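Local coordinates for protein allergen Bos d 2 (Bos taurus, PDB 4WFU) that probably carries pheromones or similar small odorant molecules, as a secreted lipocalin that is also a major allergen of cow dander, at residues A[16-21]-A[146-151]. Sequence-based numbering, arbitrary orientation.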
loop_
_atom_site.group_PDB
_atom_site.type_symbol
_atom_site.label_atom_id
_atom_site.label_comp_id
_atom_site.label_asym_id
_atom_site.label_seq_id
_atom_site.Cartn_x
_atom_site.Cartn_y
_atom_site.Cartn_z
ATOM N N TRP A 16 -9.294 -4.064 3.642
ATOM C CA TRP A 16 -8.180 -3.367 4.257
ATOM C C TRP A 16 -8.369 -1.859 4.246
ATOM O O TRP A 16 -8.942 -1.301 3.314
ATOM C CB TRP A 16 -6.890 -3.696 3.492
ATOM C CG TRP A 16 -6.489 -5.141 3.523
ATOM C CD1 TRP A 16 -6.639 -6.059 2.518
ATOM C CD2 TRP A 16 -5.854 -5.832 4.606
ATOM N NE1 TRP A 16 -6.140 -7.276 2.914
ATOM C CE2 TRP A 16 -5.657 -7.166 4.192
ATOM C CE3 TRP A 16 -5.443 -5.455 5.894
ATOM C CZ2 TRP A 16 -5.057 -8.120 5.011
ATOM C CZ3 TRP A 16 -4.851 -6.400 6.700
ATOM C CH2 TRP A 16 -4.667 -7.720 6.262
ATOM N N ARG A 17 -7.863 -1.197 5.282
ATOM C CA ARG A 17 -7.752 0.257 5.274
ATOM C C ARG A 17 -6.280 0.603 5.454
ATOM O O ARG A 17 -5.536 -0.155 6.071
ATOM C CB ARG A 17 -8.604 0.884 6.392
ATOM C CG ARG A 17 -8.157 0.542 7.809
ATOM C CD ARG A 17 -9.251 0.947 8.807
ATOM N NE ARG A 17 -8.793 1.057 10.191
ATOM C CZ ARG A 17 -8.764 0.049 11.057
ATOM N NH1 ARG A 17 -9.139 -1.166 10.679
ATOM N NH2 ARG A 17 -8.354 0.260 12.307
ATOM N N ILE A 18 -5.856 1.737 4.913
ATOM C CA ILE A 18 -4.471 2.157 5.069
ATOM C C ILE A 18 -4.297 3.052 6.306
ATOM O O ILE A 18 -5.024 4.023 6.488
ATOM C CB ILE A 18 -3.926 2.856 3.792
ATOM C CG1 ILE A 18 -2.421 3.095 3.924
ATOM C CG2 ILE A 18 -4.688 4.174 3.507
ATOM C CD1 ILE A 18 -1.675 3.199 2.556
ATOM N N ILE A 19 -3.340 2.706 7.160
ATOM C CA ILE A 19 -3.025 3.543 8.322
ATOM C C ILE A 19 -1.856 4.465 7.989
ATOM O O ILE A 19 -1.962 5.683 8.110
ATOM C CB ILE A 19 -2.653 2.704 9.561
ATOM C CG1 ILE A 19 -3.649 1.565 9.773
ATOM C CG2 ILE A 19 -2.602 3.598 10.813
ATOM C CD1 ILE A 19 -5.068 2.035 9.944
ATOM N N TYR A 20 -0.752 3.866 7.549
ATOM C CA TYR A 20 0.480 4.601 7.265
ATOM C C TYR A 20 1.027 4.303 5.883
ATOM O O TYR A 20 0.792 3.228 5.332
ATOM C CB TYR A 20 1.580 4.228 8.263
ATOM C CG TYR A 20 1.285 4.615 9.697
ATOM C CD1 TYR A 20 1.343 5.941 10.108
ATOM C CD2 TYR A 20 0.976 3.645 10.646
ATOM C CE1 TYR A 20 1.079 6.291 11.449
ATOM C CE2 TYR A 20 0.712 3.991 11.970
ATOM C CZ TYR A 20 0.768 5.307 12.360
ATOM O OH TYR A 20 0.508 5.637 13.677
ATOM N N ALA A 21 1.786 5.259 5.356
ATOM C CA ALA A 21 2.643 5.027 4.192
ATOM C C ALA A 21 3.971 5.728 4.462
ATOM O O ALA A 21 4.038 6.646 5.290
ATOM C CB ALA A 21 1.993 5.566 2.924
ATOM N N GLU A 146 3.965 8.891 6.767
ATOM C CA GLU A 146 2.768 9.715 6.737
ATOM C C GLU A 146 1.605 8.926 7.300
ATOM O O GLU A 146 1.440 7.742 7.003
ATOM C CB GLU A 146 2.428 10.118 5.301
ATOM C CG GLU A 146 3.212 11.284 4.750
ATOM C CD GLU A 146 2.699 12.614 5.256
ATOM O OE1 GLU A 146 1.467 12.858 5.183
ATOM O OE2 GLU A 146 3.531 13.414 5.724
ATOM N N ASN A 147 0.791 9.577 8.123
ATOM C CA ASN A 147 -0.434 8.956 8.595
ATOM C C ASN A 147 -1.528 9.260 7.586
ATOM O O ASN A 147 -1.875 10.424 7.385
ATOM C CB ASN A 147 -0.815 9.498 9.982
ATOM C CG ASN A 147 -2.120 8.926 10.496
ATOM O OD1 ASN A 147 -3.105 8.846 9.769
ATOM N ND2 ASN A 147 -2.139 8.545 11.771
ATOM N N LEU A 148 -2.062 8.220 6.946
ATOM C CA LEU A 148 -3.103 8.400 5.938
ATOM C C LEU A 148 -4.501 8.250 6.503
ATOM O O LEU A 148 -5.433 8.906 6.038
ATOM C CB LEU A 148 -2.922 7.413 4.774
ATOM C CG LEU A 148 -2.056 7.915 3.625
ATOM C CD1 LEU A 148 -0.681 8.339 4.136
ATOM C CD2 LEU A 148 -1.914 6.818 2.562
ATOM N N ILE A 149 -4.664 7.389 7.502
ATOM C CA ILE A 149 -6.010 7.109 7.997
ATOM C C ILE A 149 -6.689 8.370 8.527
ATOM O O ILE A 149 -7.896 8.536 8.380
ATOM C CB ILE A 149 -6.030 5.952 9.028
ATOM C CG1 ILE A 149 -7.463 5.495 9.316
ATOM C CG2 ILE A 149 -5.298 6.342 10.298
ATOM C CD1 ILE A 149 -8.173 4.896 8.123
ATOM N N LYS A 150 -5.907 9.280 9.097
ATOM C CA LYS A 150 -6.474 10.478 9.706
ATOM C C LYS A 150 -7.029 11.476 8.687
ATOM O O LYS A 150 -7.822 12.341 9.048
ATOM C CB LYS A 150 -5.468 11.154 10.647
ATOM C CG LYS A 150 -4.329 11.863 9.941
ATOM C CD LYS A 150 -3.319 12.382 10.956
ATOM C CE LYS A 150 -2.200 13.147 10.275
ATOM N NZ LYS A 150 -1.225 13.676 11.268
ATOM N N THR A 151 -6.621 11.355 7.423
ATOM C CA THR A 151 -7.144 12.212 6.358
ATOM C C THR A 151 -8.065 11.449 5.397
ATOM O O THR A 151 -8.500 11.990 4.382
ATOM C CB THR A 151 -6.017 12.874 5.540
ATOM O OG1 THR A 151 -5.262 11.875 4.837
ATOM C CG2 THR A 151 -5.080 13.657 6.438
#
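Ile19 O is gripped by two successive amides, Leu148 N at 2.8 Å and Ile149 N at 3.3 Å, both tilted to the same face of its carbonyl plane. This fork ends the antiparallel pairing of strand 17-23, the first of the lipocalin barrel, with the short C-terminal strand 145-147. Next to the fork the two strands pair in antiparallel register: Ala21 and Glu146 form a hydrogen-bonded pair, with Glu146 N to Ala21 O at 2.7 Å and nearly straight (174° at the hydrogen), and Tyr20 faces Asn147 as a non-hydrogen-bonded pair. On its other edge strand 17-23 carries a classic beta bulge, where Ile19 and Tyr20 both face Gly116. The second donor, Ile149, already begins 3-10 segment 149-151. Leu148 packs on the side of the strand that carries Ile18 and Ala21, its CD2 3.6 Å from Ile18 CD1 and its CD1 4.0 Å from Ala21 CB; Tyr38 and Tyr39 of strand 38-45 adjoin this cluster. Ile149 lies side by side with Ile19, touching through their CG2 methyls. The Tyr20 ring, also packed on Leu128 and Tyr131 of helix 125-137, has its plane turned 72° from the Asn147 amide plane, with Tyr20 CE1 3.9 Å from Asn147 ND2. Asn147 CG lies anti to its own N (chi1 178°), which lets OD1 close an Asx motif by accepting a hydrogen bond from Lys150 N at 2.9 Å.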